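Local coordinates for protein CooJ (Rhodospirillum rubrum, PDB 6HK5) that binds nickel and probably acts as a metallochaperone that supplies this metal to carbon monoxide dehydrogenase, at residues A[13-27]-A[54-68]. Numbering follows the deposited sequence.
Sequences GIYLAHFLDHVEGHM and MAVARASLNAVLRDL. With NI (nickel (II) ion), chain I.
R58 holds E24 side-on: NE and NH2 both point at the same oxygen. NH2 lies 2.6 Å from E24 OE1, and NE lies 2.8 Å from that OE1. This is a salt bridge made at the edge of the guanidinium, in its plane. The carboxylate is turned 75° against that plane. NE meets the anti lone pair of OE1, while NH2 comes from above the carboxylate plane. The R58 chain bends at chi3 (57°), which turns the guanidinium back to E24. The SE of M27, a selenomethionine, lies against this bend, 3.3 Å from R58 CD. An alanine in place of R58 would probably leave the E24 carboxylate without its charge partner and take away the chain that M27 SE packs against on one side. Next along the interface, L20 is a knob in a hole formed by R58, L61, N62 and L65. Its CD1 touches N62 OD1 at 3.7 Å. L16 follows, with CD2 on L61 CD2 and CD1 on V64 CG1, both 3.8 Å away. Segments 13-27 and 54-67, parts of helices 5-35 and 42-67, run roughly antiparallel (150°) in a helical hairpin, and their axes come as near as 9.9 Å. H22 and H26 bind nickel through NE2. H18 and H22 of the second subunit and E29 of the fourth complete the site. The chemistry is that of an apolar seam flanked by one E24-R58 ion pair, with H22 and H26 taking no part in it.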
loop_
_atom_site.group_PDB
_atom_site.type_symbol
_atom_site.label_atom_id
_atom_site.label_comp_id
_atom_site.label_asym_id
_atom_site.label_seq_id
_atom_site.Cartn_x
_atom_site.Cartn_y
_atom_site.Cartn_z
ATOM N N GLY A 13 11.395 -7.552 -6.274
ATOM C CA GLY A 13 12.337 -6.518 -6.665
ATOM C C GLY A 13 11.652 -5.309 -7.273
ATOM O O GLY A 13 12.049 -4.169 -7.024
ATOM N N ILE A 14 10.599 -5.539 -8.063
ATOM C CA ILE A 14 9.906 -4.423 -8.700
ATOM C C ILE A 14 9.135 -3.616 -7.661
ATOM O O ILE A 14 9.243 -2.383 -7.604
ATOM C CB ILE A 14 8.987 -4.926 -9.827
ATOM C CG1 ILE A 14 9.819 -5.654 -10.886
ATOM C CG2 ILE A 14 8.212 -3.751 -10.434
ATOM C CD1 ILE A 14 9.045 -6.089 -12.115
ATOM N N TYR A 15 8.367 -4.308 -6.813
ATOM C CA TYR A 15 7.584 -3.647 -5.775
ATOM C C TYR A 15 8.482 -2.839 -4.845
ATOM O O TYR A 15 8.120 -1.735 -4.412
ATOM C CB TYR A 15 6.780 -4.684 -4.974
ATOM C CG TYR A 15 6.468 -4.174 -3.589
ATOM C CD1 TYR A 15 5.383 -3.313 -3.369
ATOM C CD2 TYR A 15 7.301 -4.478 -2.511
ATOM C CE1 TYR A 15 5.117 -2.810 -2.103
ATOM C CE2 TYR A 15 7.052 -3.977 -1.246
ATOM C CZ TYR A 15 5.959 -3.143 -1.052
ATOM O OH TYR A 15 5.717 -2.635 0.193
ATOM N N LEU A 16 9.646 -3.387 -4.508
ATOM C CA LEU A 16 10.545 -2.723 -3.563
ATOM C C LEU A 16 11.097 -1.420 -4.131
ATOM O O LEU A 16 11.225 -0.434 -3.402
ATOM C CB LEU A 16 11.694 -3.657 -3.163
ATOM C CG LEU A 16 11.426 -4.730 -2.102
ATOM C CD1 LEU A 16 12.673 -5.549 -1.809
ATOM C CD2 LEU A 16 10.933 -4.081 -0.826
ATOM N N ALA A 17 11.423 -1.389 -5.428
ATOM C CA ALA A 17 11.973 -0.164 -6.001
ATOM C C ALA A 17 10.910 0.928 -6.091
ATOM O O ALA A 17 11.172 2.085 -5.738
ATOM C CB ALA A 17 12.575 -0.446 -7.376
ATOM N N HIS A 18 9.715 0.580 -6.582
ATOM C CA HIS A 18 8.601 1.522 -6.598
ATOM C C HIS A 18 8.314 2.050 -5.203
ATOM O O HIS A 18 8.083 3.249 -5.019
ATOM C CB HIS A 18 7.338 0.850 -7.164
ATOM C CG HIS A 18 7.455 0.409 -8.595
ATOM N ND1 HIS A 18 8.431 0.877 -9.448
ATOM C CD2 HIS A 18 6.685 -0.429 -9.331
ATOM C CE1 HIS A 18 8.270 0.332 -10.641
ATOM N NE2 HIS A 18 7.217 -0.464 -10.597
ATOM N N PHE A 19 8.319 1.158 -4.210
ATOM C CA PHE A 19 7.967 1.534 -2.844
ATOM C C PHE A 19 9.005 2.464 -2.243
ATOM O O PHE A 19 8.660 3.430 -1.549
ATOM C CB PHE A 19 7.826 0.285 -1.980
ATOM C CG PHE A 19 7.619 0.577 -0.515
ATOM C CD1 PHE A 19 6.348 0.785 -0.011
ATOM C CD2 PHE A 19 8.696 0.647 0.356
ATOM C CE1 PHE A 19 6.154 1.056 1.343
ATOM C CE2 PHE A 19 8.516 0.916 1.708
ATOM C CZ PHE A 19 7.242 1.121 2.202
ATOM N N LEU A 20 10.283 2.170 -2.465
ATOM C CA LEU A 20 11.339 3.042 -1.962
ATOM C C LEU A 20 11.260 4.419 -2.618
ATOM O O LEU A 20 11.323 5.448 -1.936
ATOM C CB LEU A 20 12.708 2.391 -2.189
ATOM C CG LEU A 20 13.113 1.346 -1.136
ATOM C CD1 LEU A 20 14.293 0.488 -1.590
ATOM C CD2 LEU A 20 13.459 2.036 0.174
ATOM N N ASP A 21 11.081 4.450 -3.945
ATOM C CA ASP A 21 10.813 5.714 -4.625
ATOM C C ASP A 21 9.597 6.416 -4.026
ATOM O O ASP A 21 9.632 7.621 -3.764
ATOM C CB ASP A 21 10.609 5.480 -6.127
ATOM C CG ASP A 21 11.929 5.332 -6.887
ATOM O OD1 ASP A 21 12.979 5.804 -6.384
ATOM O OD2 ASP A 21 11.913 4.754 -8.001
ATOM N N HIS A 22 8.522 5.670 -3.759
ATOM C CA HIS A 22 7.300 6.321 -3.295
ATOM C C HIS A 22 7.495 6.954 -1.920
ATOM O O HIS A 22 7.189 8.138 -1.729
ATOM C CB HIS A 22 6.132 5.327 -3.287
ATOM C CG HIS A 22 4.804 5.967 -3.003
ATOM N ND1 HIS A 22 4.194 6.842 -3.878
ATOM C CD2 HIS A 22 3.976 5.863 -1.939
ATOM C CE1 HIS A 22 3.051 7.256 -3.363
ATOM N NE2 HIS A 22 2.893 6.674 -2.186
ATOM N N VAL A 23 8.011 6.195 -0.946
ATOM C CA VAL A 23 8.109 6.744 0.403
ATOM C C VAL A 23 9.156 7.845 0.510
ATOM O O VAL A 23 9.061 8.691 1.402
ATOM C CB VAL A 23 8.405 5.648 1.433
ATOM C CG1 VAL A 23 7.293 4.601 1.408
ATOM C CG2 VAL A 23 9.769 5.026 1.167
ATOM N N GLU A 24 10.155 7.862 -0.371
ATOM C CA GLU A 24 11.101 8.972 -0.361
ATOM C C GLU A 24 10.416 10.267 -0.754
ATOM O O GLU A 24 10.782 11.338 -0.260
ATOM C CB GLU A 24 12.286 8.668 -1.271
ATOM C CG GLU A 24 13.319 7.808 -0.570
ATOM C CD GLU A 24 14.228 7.037 -1.515
ATOM O OE1 GLU A 24 15.022 6.196 -1.018
ATOM O OE2 GLU A 24 14.152 7.274 -2.742
ATOM N N GLY A 25 9.396 10.192 -1.606
ATOM C CA GLY A 25 8.589 11.374 -1.857
ATOM C C GLY A 25 7.892 11.873 -0.606
ATOM O O GLY A 25 7.933 13.071 -0.304
ATOM N N HIS A 26 7.277 10.957 0.161
ATOM C CA HIS A 26 6.579 11.344 1.394
ATOM C C HIS A 26 7.540 11.841 2.475
ATOM O O HIS A 26 7.189 12.724 3.274
ATOM C CB HIS A 26 5.769 10.171 1.967
ATOM C CG HIS A 26 4.617 9.721 1.112
ATOM N ND1 HIS A 26 3.687 10.590 0.589
ATOM C CD2 HIS A 26 4.198 8.473 0.769
ATOM C CE1 HIS A 26 2.776 9.907 -0.087
ATOM N NE2 HIS A 26 3.066 8.619 0.008
HETATM N N MSE A 27 8.728 11.272 2.551
HETATM C CA MSE A 27 9.703 11.750 3.531
HETATM C C MSE A 27 10.105 13.177 3.277
HETATM O O MSE A 27 10.202 13.957 4.212
HETATM C CB MSE A 27 10.938 10.877 3.530
HETATM C CG MSE A 27 10.662 9.582 4.234
HETATM SE SE MSE A 27 12.130 8.388 3.898
HETATM C CE MSE A 27 13.588 9.462 4.662
HETATM N N MSE A 54 12.929 6.027 9.343
HETATM C CA MSE A 54 12.622 5.657 7.966
HETATM C C MSE A 54 13.867 5.588 7.100
HETATM O O MSE A 54 13.966 4.730 6.230
HETATM C CB MSE A 54 11.620 6.639 7.356
HETATM C CG MSE A 54 10.187 6.239 7.601
HETATM SE SE MSE A 54 9.923 4.324 7.203
HETATM C CE MSE A 54 10.320 4.288 5.284
ATOM N N ALA A 55 14.816 6.502 7.336
ATOM C CA ALA A 55 16.096 6.425 6.642
ATOM C C ALA A 55 16.832 5.122 6.960
ATOM O O ALA A 55 17.463 4.518 6.080
ATOM C CB ALA A 55 16.957 7.632 7.008
ATOM N N VAL A 56 16.780 4.676 8.216
ATOM C CA VAL A 56 17.321 3.359 8.547
ATOM C C VAL A 56 16.605 2.276 7.753
ATOM O O VAL A 56 17.235 1.391 7.157
ATOM C CB VAL A 56 17.225 3.094 10.056
ATOM C CG1 VAL A 56 17.956 1.753 10.400
ATOM C CG2 VAL A 56 17.810 4.271 10.831
ATOM N N ALA A 57 15.273 2.330 7.725
ATOM C CA ALA A 57 14.546 1.302 6.994
ATOM C C ALA A 57 14.925 1.327 5.519
ATOM O O ALA A 57 15.089 0.273 4.898
ATOM C CB ALA A 57 13.041 1.471 7.196
ATOM N N ARG A 58 15.143 2.517 4.956
ATOM C CA ARG A 58 15.541 2.609 3.557
ATOM C C ARG A 58 16.863 1.905 3.307
ATOM O O ARG A 58 17.002 1.140 2.346
ATOM C CB ARG A 58 15.629 4.070 3.134
ATOM C CG ARG A 58 14.302 4.746 3.162
ATOM C CD ARG A 58 14.465 6.220 2.974
ATOM N NE ARG A 58 15.153 6.519 1.728
ATOM C CZ ARG A 58 16.301 7.180 1.648
ATOM N NH1 ARG A 58 16.907 7.621 2.751
ATOM N NH2 ARG A 58 16.830 7.405 0.453
ATOM N N ALA A 59 17.862 2.183 4.140
ATOM C CA ALA A 59 19.125 1.463 4.046
ATOM C C ALA A 59 18.911 -0.051 4.069
ATOM O O ALA A 59 19.416 -0.775 3.205
ATOM C CB ALA A 59 20.047 1.891 5.192
ATOM N N SER A 60 18.138 -0.547 5.043
ATOM C CA SER A 60 18.005 -1.993 5.200
ATOM C C SER A 60 17.152 -2.608 4.096
ATOM O O SER A 60 17.398 -3.755 3.691
ATOM C CB SER A 60 17.413 -2.325 6.573
ATOM O OG SER A 60 16.034 -2.001 6.622
ATOM N N LEU A 61 16.135 -1.886 3.616
ATOM C CA LEU A 61 15.345 -2.412 2.505
ATOM C C LEU A 61 16.161 -2.431 1.220
ATOM O O LEU A 61 16.027 -3.352 0.400
ATOM C CB LEU A 61 14.080 -1.586 2.308
ATOM C CG LEU A 61 12.823 -2.077 3.014
ATOM C CD1 LEU A 61 11.679 -1.112 2.691
ATOM C CD2 LEU A 61 12.492 -3.515 2.596
ATOM N N ASN A 62 17.017 -1.423 1.031
ATOM C CA ASN A 62 17.903 -1.424 -0.124
ATOM C C ASN A 62 18.818 -2.650 -0.120
ATOM O O ASN A 62 19.095 -3.224 -1.172
ATOM C CB ASN A 62 18.726 -0.138 -0.143
ATOM C CG ASN A 62 17.961 1.037 -0.736
ATOM O OD1 ASN A 62 17.915 1.205 -1.956
ATOM N ND2 ASN A 62 17.364 1.862 0.130
ATOM N N ALA A 63 19.283 -3.072 1.053
ATOM C CA ALA A 63 20.141 -4.249 1.104
ATOM C C ALA A 63 19.371 -5.505 0.698
ATOM O O ALA A 63 19.903 -6.362 -0.018
ATOM C CB ALA A 63 20.751 -4.387 2.500
ATOM N N VAL A 64 18.110 -5.622 1.125
ATOM C CA VAL A 64 17.234 -6.675 0.622
ATOM C C VAL A 64 17.161 -6.627 -0.903
ATOM O O VAL A 64 17.467 -7.610 -1.588
ATOM C CB VAL A 64 15.836 -6.558 1.247
ATOM C CG1 VAL A 64 14.883 -7.486 0.523
ATOM C CG2 VAL A 64 15.874 -6.865 2.740
ATOM N N LEU A 65 16.775 -5.467 -1.451
ATOM C CA LEU A 65 16.698 -5.281 -2.905
ATOM C C LEU A 65 17.972 -5.745 -3.616
ATOM O O LEU A 65 17.908 -6.404 -4.660
ATOM C CB LEU A 65 16.429 -3.804 -3.234
ATOM C CG LEU A 65 16.195 -3.366 -4.694
ATOM C CD1 LEU A 65 15.105 -4.156 -5.370
ATOM C CD2 LEU A 65 15.873 -1.883 -4.805
ATOM N N ARG A 66 19.142 -5.399 -3.078
ATOM C CA ARG A 66 20.372 -5.761 -3.762
ATOM C C ARG A 66 20.686 -7.248 -3.621
ATOM O O ARG A 66 21.447 -7.790 -4.420
ATOM C CB ARG A 66 21.530 -4.901 -3.248
ATOM C CG ARG A 66 21.432 -3.433 -3.639
ATOM C CD ARG A 66 22.679 -2.605 -3.250
ATOM N NE ARG A 66 22.951 -2.618 -1.814
ATOM C CZ ARG A 66 22.580 -1.662 -0.965
ATOM N NH1 ARG A 66 21.901 -0.606 -1.405
ATOM N NH2 ARG A 66 22.872 -1.775 0.329
ATOM N N ASP A 67 20.101 -7.929 -2.648
ATOM C CA ASP A 67 20.417 -9.330 -2.453
ATOM C C ASP A 67 19.510 -10.258 -3.253
ATOM O O ASP A 67 19.797 -11.455 -3.343
ATOM C CB ASP A 67 20.354 -9.679 -0.959
ATOM C CG ASP A 67 21.053 -11.006 -0.639
ATOM O OD1 ASP A 67 22.294 -11.031 -0.523
ATOM O OD2 ASP A 67 20.358 -12.021 -0.499
ATOM N N LEU A 68 18.443 -9.732 -3.844
ATOM C CA LEU A 68 17.591 -10.518 -4.723
ATOM C C LEU A 68 18.335 -10.803 -6.022
ATOM O O LEU A 68 19.318 -10.131 -6.344
ATOM C CB LEU A 68 16.280 -9.783 -5.010
ATOM C CG LEU A 68 15.396 -9.403 -3.824
ATOM C CD1 LEU A 68 14.305 -8.445 -4.268
ATOM C CD2 LEU A 68 14.787 -10.639 -3.178
HETATM NI NI NI I . 1.718 7.151 -0.457
#